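Local coordinates for periplasmic binding protein/LacI transcriptional regulator (Brachyspira murdochii, PDB 4KQC) that probably binds a carbohydrate as the periplasmic solute-binding component of an ABC transporter, at residues P5-H16 with G34-E45. Sequence-based numbering, arbitrary orientation. Where two conformers were deposited one is given.
Sequences PYIAVVSKGFQH and GVKISFVGPETE
Y6 lays its ring along the edge strand 36-40. With CG anti to the backbone N (chi1 178°), the ring reaches obliquely across to K36 and S38, and its OH ends 3.0 Å from S38 CB; the hydroxyl is hydrogen-bonded to E58 of helix 48-60. A leucine in place of Y6 would probably leave E58 without this hydroxyl partner and give up the ring's contact with S38. Strands 6-10 and 36-40 run parallel, their amides alternating as donors: I7 N to K36 O (2.9 Å), S38 N to I7 O, V40 N to V9 O, S11 N to V40 O. The bond from V9 N to S38 O is weak and bent.

Side chains divide between the two faces. V10 CG2 meets V40 CG2 beside helix 48-60, whereas I7, V9, I37 and F39 share the other face. There V9 CG1 presses on F39 CD2 at 3.6 Å, while S11 CB sits 3.5 Å from CE1 of the same ring. S11 OG accepts from G13 N and closes an ST turn.

Past the strands polar groups and waters take a larger share. Q15, fully extended, delivers OE1 to E45 N at 2.9 Å, nearly straight (174°). The E45 carboxylate meets the edge of the H16 ring, the planes 84° apart, with OE2 3.2 Å from CD2. One water links E45 OE2 to G13 O and H16 N; another joins E45 OE1 to K12 NZ, which also bonds S94.

The contact thus joins the two strands of a beta-alpha-beta unit with right-handed crossover through helix 18-33, in the Rossmann-like N-terminal lobe of a periplasmic binding protein: apolar packing and amide pairing, firm at either end and slack at V9 N, bind the strands, while water and side-chain bonds tie together the loops at their C-terminal ends.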
ATOM      1  N   PRO A   5      26.643  18.505  -5.554  1.00 15.59           N
ATOM      2  CA  PRO A   5      25.636  17.551  -5.934  1.00 14.88           C
ATOM      3  C   PRO A   5      24.369  17.690  -5.119  1.00 13.88           C
ATOM      4  O   PRO A   5      24.422  17.862  -3.899  1.00 14.00           O
ATOM      5  CB  PRO A   5      26.317  16.219  -5.736  1.00 15.49           C
ATOM      6  CG  PRO A   5      27.811  16.525  -5.875  1.00 15.88           C
ATOM      7  CD  PRO A   5      27.964  17.877  -5.342  1.00 16.06           C
ATOM      8  N   TYR A   6      23.244  17.690  -5.826  1.00 14.34           N
ATOM      9  CA  TYR A   6      21.965  17.970  -5.203  1.00 13.59           C
ATOM     10  C   TYR A   6      20.837  17.259  -5.935  1.00 13.50           C
ATOM     11  O   TYR A   6      20.708  17.371  -7.128  1.00 13.49           O
ATOM     12  CB  TYR A   6      21.647  19.482  -5.195  1.00 13.19           C
ATOM     13  CG  TYR A   6      20.279  19.833  -4.597  1.00 15.03           C
ATOM     14  CD1 TYR A   6      20.071  19.944  -3.213  1.00 17.89           C
ATOM     15  CD2 TYR A   6      19.185  20.112  -5.433  1.00 17.47           C
ATOM     16  CE1 TYR A   6      18.812  20.272  -2.711  1.00 18.06           C
ATOM     17  CE2 TYR A   6      17.927  20.440  -4.936  1.00 18.21           C
ATOM     18  CZ  TYR A   6      17.769  20.540  -3.580  1.00 19.16           C
ATOM     19  OH  TYR A   6      16.529  20.871  -3.097  1.00 19.50           O
ATOM     20  N   ILE A   7      20.050  16.515  -5.163  1.00 12.54           N
ATOM     21  CA  ILE A   7      18.898  15.783  -5.708  1.00 12.03           C
ATOM     22  C   ILE A   7      17.637  16.110  -4.917  1.00 10.75           C
ATOM     23  O   ILE A   7      17.626  16.142  -3.669  1.00 10.91           O
ATOM     24  CB  ILE A   7      19.163  14.250  -5.660  1.00 12.04           C
ATOM     25  CG1 ILE A   7      20.209  13.866  -6.712  1.00 12.38           C
ATOM     26  CG2 ILE A   7      17.855  13.469  -5.900  1.00 13.18           C
ATOM     27  CD1 ILE A   7      20.699  12.415  -6.635  1.00 12.94           C
ATOM     28  N   ALA A   8      16.570  16.422  -5.627  1.00 10.68           N
ATOM     29  CA  ALA A   8      15.290  16.760  -5.026  1.00 10.59           C
ATOM     30  C   ALA A   8      14.474  15.515  -4.832  1.00 10.57           C
ATOM     31  O   ALA A   8      14.313  14.713  -5.773  1.00 10.18           O
ATOM     32  CB  ALA A   8      14.526  17.687  -5.946  1.00 11.36           C
ATOM     33  N   VAL A   9      13.990  15.335  -3.611  1.00 10.32           N
ATOM     34  CA  VAL A   9      13.078  14.261  -3.296  1.00 10.34           C
ATOM     35  C   VAL A   9      11.731  14.832  -2.846  1.00 11.50           C
ATOM     36  O   VAL A   9      11.666  15.506  -1.808  1.00 12.62           O
ATOM     37  CB  VAL A   9      13.609  13.326  -2.210  1.00 10.82           C
ATOM     38  CG1 VAL A   9      12.616  12.208  -1.972  1.00 11.26           C
ATOM     39  CG2 VAL A   9      14.968  12.771  -2.648  1.00 10.57           C
ATOM     40  N   VAL A  10      10.679  14.639  -3.657  1.00 10.70           N
ATOM     41  CA  VAL A  10       9.354  15.147  -3.353  1.00 10.57           C
ATOM     42  C   VAL A  10       8.502  13.977  -2.927  1.00 10.47           C
ATOM     43  O   VAL A  10       8.221  13.093  -3.728  1.00  9.84           O
ATOM     44  CB  VAL A  10       8.792  15.912  -4.558  1.00 10.95           C
ATOM     45  CG1 VAL A  10       7.379  16.367  -4.253  1.00 11.73           C
ATOM     46  CG2 VAL A  10       9.717  17.062  -4.939  1.00 11.55           C
ATOM     47  N   SER A  11       8.152  13.957  -1.644  1.00 10.62           N
ATOM     48  CA  SER A  11       7.559  12.832  -0.989  1.00 11.40           C
ATOM     49  C   SER A  11       6.064  13.074  -0.783  1.00 11.22           C
ATOM     50  O   SER A  11       5.560  14.201  -1.097  1.00 11.11           O
ATOM     51  CB  SER A  11       8.192  12.688   0.419  1.00 12.31           C
ATOM     52  OG  SER A  11       7.730  13.745   1.267  1.00 14.15           O
ATOM     53  N   LYS A  12       5.364  12.147  -0.165  1.00 11.68           N
ATOM     54  CA  LYS A  12       3.931  12.410   0.199  1.00 12.80           C
ATOM     55  C   LYS A  12       3.734  13.122   1.538  1.00 12.51           C
ATOM     56  O   LYS A  12       2.600  13.330   1.991  1.00 13.44           O
ATOM     57  CB  LYS A  12       3.144  11.110   0.183  1.00 13.16           C
ATOM     58  CG  LYS A  12       3.133  10.365  -1.159  1.00 13.48           C
ATOM     59  CD  LYS A  12       2.082   9.279  -1.186  1.00 14.52           C
ATOM     60  CE  LYS A  12       2.239   8.394  -2.415  1.00 15.73           C
ATOM     61  NZ  LYS A  12       1.110   7.450  -2.509  1.00 18.88           N
ATOM     62  N   GLY A  13       4.817  13.604   2.142  1.00 12.11           N
ATOM     63  CA  GLY A  13       4.748  14.199   3.460  1.00 12.73           C
ATOM     64  C   GLY A  13       4.594  13.223   4.588  1.00 12.42           C
ATOM     65  O   GLY A  13       4.683  12.011   4.384  1.00 14.05           O
ATOM     66  N   PHE A  14       4.409  13.756   5.793  1.00 12.92           N
ATOM     67  CA  PHE A  14       4.466  12.970   7.012  1.00 13.10           C
ATOM     68  C   PHE A  14       3.118  12.721   7.658  1.00 14.38           C
ATOM     69  O   PHE A  14       3.091  12.339   8.826  1.00 16.05           O
ATOM     70  CB  PHE A  14       5.430  13.584   8.020  1.00 13.74           C
ATOM     71  CG  PHE A  14       6.820  13.727   7.516  1.00 14.17           C
ATOM     72  CD1 PHE A  14       7.530  12.614   7.141  1.00 14.59           C
ATOM     73  CD2 PHE A  14       7.472  14.950   7.468  1.00 15.32           C
ATOM     74  CE1 PHE A  14       8.824  12.681   6.690  1.00 15.76           C
ATOM     75  CE2 PHE A  14       8.789  15.023   6.993  1.00 16.58           C
ATOM     76  CZ  PHE A  14       9.451  13.863   6.574  1.00 16.19           C
ATOM     77  N   GLN A  15       2.002  12.877   6.934  1.00 13.91           N
ATOM     78  CA  GLN A  15       0.730  12.406   7.463  1.00 14.81           C
ATOM     79  C   GLN A  15       0.861  11.020   8.095  1.00 15.82           C
ATOM     80  O   GLN A  15       0.328  10.755   9.193  1.00 16.37           O
ATOM     81  CB  GLN A  15      -0.325  12.377   6.386  1.00 15.32           C
ATOM     82  CG  GLN A  15      -1.704  12.080   6.943  1.00 17.85           C
ATOM     83  CD  GLN A  15      -2.766  11.996   5.887  1.00 19.02           C
ATOM     84  OE1 GLN A  15      -2.597  12.409   4.750  1.00 19.20           O
ATOM     85  NE2 GLN A  15      -3.879  11.400   6.252  1.00 23.74           N
ATOM     86  N   HIS A  16       1.549  10.119   7.397  1.00 15.69           N
ATOM     87  CA  HIS A  16       1.740   8.736   7.826  1.00 16.25           C
ATOM     88  C   HIS A  16       3.211   8.562   8.150  1.00 15.42           C
ATOM     89  O   HIS A  16       4.045   8.956   7.333  1.00 13.58           O
ATOM     90  CB  HIS A  16       1.312   7.762   6.750  1.00 18.24           C
ATOM     91  CG  HIS A  16      -0.111   7.981   6.298  1.00 20.97           C
ATOM     92  ND1 HIS A  16      -1.191   7.787   7.139  1.00 22.68           N
ATOM     93  CD2 HIS A  16      -0.613   8.458   5.138  1.00 20.74           C
ATOM     94  CE1 HIS A  16      -2.305   8.090   6.498  1.00 24.14           C
ATOM     95  NE2 HIS A  16      -1.984   8.507   5.282  1.00 24.03           N
ATOM     96  N   GLY A  34      27.400  10.926  -1.487  1.00 15.34           N
ATOM     97  CA  GLY A  34      27.989  12.265  -1.447  1.00 16.73           C
ATOM     98  C   GLY A  34      27.093  13.320  -2.057  1.00 16.27           C
ATOM     99  O   GLY A  34      27.574  14.257  -2.697  1.00 18.07           O
ATOM    100  N   VAL A  35      25.814  13.162  -1.849  1.00 14.70           N
ATOM    101  CA  VAL A  35      24.861  14.092  -2.451  1.00 15.19           C
ATOM    102  C   VAL A  35      23.960  14.657  -1.359  1.00 15.29           C
ATOM    103  O   VAL A  35      23.587  13.956  -0.428  1.00 14.59           O
ATOM    104  CB  VAL A  35      24.119  13.409  -3.614  1.00 16.47           C
ATOM    105  CG1 VAL A  35      23.331  12.186  -3.177  1.00 16.12           C
ATOM    106  CG2 VAL A  35      23.143  14.402  -4.260  1.00 17.22           C
ATOM    107  N   LYS A  36      23.633  15.947  -1.471  1.00 14.54           N
ATOM    108  CA  LYS A  36      22.648  16.581  -0.642  1.00 15.30           C
ATOM    109  C   LYS A  36      21.271  16.362  -1.256  1.00 13.24           C
ATOM    110  O   LYS A  36      21.116  16.410  -2.488  1.00 13.27           O
ATOM    111  CB  LYS A  36      22.895  18.103  -0.548  1.00 17.92           C
ATOM    112  CG  LYS A  36      24.221  18.441   0.122  1.00 23.52           C
ATOM    113  CD  LYS A  36      24.076  18.576   1.629  1.00 29.18           C
ATOM    114  CE  LYS A  36      25.411  18.356   2.312  1.00 32.92           C
ATOM    115  NZ  LYS A  36      25.436  18.922   3.678  1.00 37.40           N
ATOM    116  N   ILE A  37      20.284  16.064  -0.415  1.00 13.33           N
ATOM    117  CA  ILE A  37      18.914  15.982  -0.863  1.00 12.99           C
ATOM    118  C   ILE A  37      18.003  16.963  -0.135  1.00 12.86           C
ATOM    119  O   ILE A  37      18.273  17.377   1.000  1.00 14.17           O
ATOM    120  CB  ILE A  37      18.315  14.558  -0.713  1.00 12.55           C
ATOM    121  CG1 ILE A  37      18.185  14.124   0.754  1.00 12.30           C
ATOM    122  CG2 ILE A  37      19.069  13.571  -1.604  1.00 12.77           C
ATOM    123  CD1 ILE A  37      17.425  12.812   0.936  1.00 12.75           C
ATOM    124  N   SER A  38      16.942  17.362  -0.814  1.00 14.03           N
ATOM    125  CA  SER A  38      15.768  17.919  -0.216  1.00 14.30           C
ATOM    126  C   SER A  38      14.784  16.779   0.027  1.00 15.47           C
ATOM    127  O   SER A  38      14.839  15.742  -0.656  1.00 18.46           O
ATOM    128  CB  SER A  38      15.193  19.025  -1.142  1.00 16.21           C
ATOM    129  OG  SER A  38      14.570  18.416  -2.291  1.00 18.14           O
ATOM    130  N   PHE A  39      13.965  16.837   1.054  1.00 13.61           N
ATOM    131  CA  PHE A  39      12.956  15.786   1.240  1.00 13.55           C
ATOM    132  C   PHE A  39      11.683  16.504   1.630  1.00 14.72           C
ATOM    133  O   PHE A  39      11.535  16.885   2.768  1.00 16.41           O
ATOM    134  CB  PHE A  39      13.376  14.744   2.292  1.00 13.80           C
ATOM    135  CG  PHE A  39      12.521  13.475   2.265  1.00 12.90           C
ATOM    136  CD1 PHE A  39      11.299  13.402   2.939  1.00 12.99           C
ATOM    137  CD2 PHE A  39      12.979  12.355   1.603  1.00 12.75           C
ATOM    138  CE1 PHE A  39      10.554  12.232   2.925  1.00 14.25           C
ATOM    139  CE2 PHE A  39      12.214  11.191   1.517  1.00 12.62           C
ATOM    140  CZ  PHE A  39      10.994  11.119   2.203  1.00 12.35           C
ATOM    141  N   VAL A  40      10.841  16.798   0.649  1.00 12.68           N
ATOM    142  CA  VAL A  40       9.784  17.764   0.813  1.00 13.99           C
ATOM    143  C   VAL A  40       8.439  17.165   0.443  1.00 13.62           C
ATOM    144  O   VAL A  40       8.285  16.558  -0.639  1.00 16.15           O
ATOM    145  CB  VAL A  40       9.988  19.067  -0.038  1.00 13.97           C
ATOM    146  CG1 VAL A  40      11.224  19.759   0.436  1.00 15.37           C
ATOM    147  CG2 VAL A  40      10.042  18.837  -1.551  1.00 14.14           C
ATOM    148  N   GLY A  41       7.422  17.470   1.253  1.00 12.04           N
ATOM    149  CA  GLY A  41       6.087  16.951   0.936  1.00 11.32           C
ATOM    150  C   GLY A  41       4.993  17.757   1.599  1.00 11.60           C
ATOM    151  O   GLY A  41       5.258  18.601   2.467  1.00 12.76           O
ATOM    152  N   PRO A  42       3.748  17.497   1.201  1.00 12.04           N
ATOM    153  CA  PRO A  42       2.574  18.225   1.723  1.00 12.45           C
ATOM    154  C   PRO A  42       2.256  17.873   3.130  1.00 12.65           C
ATOM    155  O   PRO A  42       2.649  16.810   3.602  1.00 12.63           O
ATOM    156  CB  PRO A  42       1.482  17.823   0.755  1.00 11.99           C
ATOM    157  CG  PRO A  42       1.845  16.450   0.358  1.00 12.22           C
ATOM    158  CD  PRO A  42       3.310  16.516   0.185  1.00 11.89           C
ATOM    159  N   GLU A  43       1.534  18.725   3.830  1.00 14.51           N
ATOM    160  CA  GLU A  43       1.196  18.465   5.243  0.60 16.49           C
ATOM    161  C   GLU A  43       0.322  17.232   5.398  1.00 15.88           C
ATOM    162  O   GLU A  43       0.556  16.412   6.290  1.00 16.17           O
ATOM    163  CB  GLU A  43       0.509  19.680   5.885  0.60 18.78           C
ATOM    164  CG  GLU A  43      -0.074  19.386   7.270  0.60 21.87           C
ATOM    165  CD  GLU A  43      -0.268  20.617   8.140  0.60 25.60           C
ATOM    166  OE1 GLU A  43       0.422  21.627   7.883  0.60 31.27           O
ATOM    167  OE2 GLU A  43      -1.085  20.560   9.098  0.60 28.58           O
ATOM    168  N   THR A  44      -0.668  17.111   4.525  1.00 16.52           N
ATOM    169  CA  THR A  44      -1.453  15.903   4.371  1.00 16.52           C
ATOM    170  C   THR A  44      -1.481  15.485   2.932  1.00 15.48           C
ATOM    171  O   THR A  44      -1.232  16.286   2.031  1.00 15.00           O
ATOM    172  CB  THR A  44      -2.915  16.116   4.832  1.00 18.95           C
ATOM    173  OG1 THR A  44      -3.635  16.802   3.806  1.00 22.13           O
ATOM    174  CG2 THR A  44      -2.995  16.856   6.120  1.00 22.85           C
ATOM    175  N   GLU A  45      -1.804  14.229   2.687  1.00 14.45           N
ATOM    176  CA  GLU A  45      -1.830  13.719   1.316  1.00 15.44           C
ATOM    177  C   GLU A  45      -2.938  14.332   0.461  1.00 16.20           C
ATOM    178  O   GLU A  45      -2.853  14.236  -0.763  1.00 19.41           O
ATOM    179  CB  GLU A  45      -1.800  12.197   1.275  1.00 15.04           C
ATOM    180  CG  GLU A  45      -0.546  11.660   1.929  1.00 15.36           C
ATOM    181  CD  GLU A  45      -0.400  10.149   1.762  1.00 18.02           C
ATOM    182  OE1 GLU A  45      -1.227   9.479   1.075  1.00 21.80           O
ATOM    183  OE2 GLU A  45       0.516   9.557   2.340  1.00 17.81           O
TER
HETATM  184  O   HOH W   1       1.463  14.165   4.288  1.00 14.87           O
HETATM  185  O   HOH W   2      -1.363   9.473  -2.090  1.00 31.32           O
HETATM  186  O   HOH W   3       2.166  10.614   4.554  1.00 15.36           O
HETATM  187  O   HOH W   4       3.365  16.342   6.989  1.00 27.01           O
HETATM  188  O   HOH W   5      -3.472   9.489   3.422  1.00 34.74           O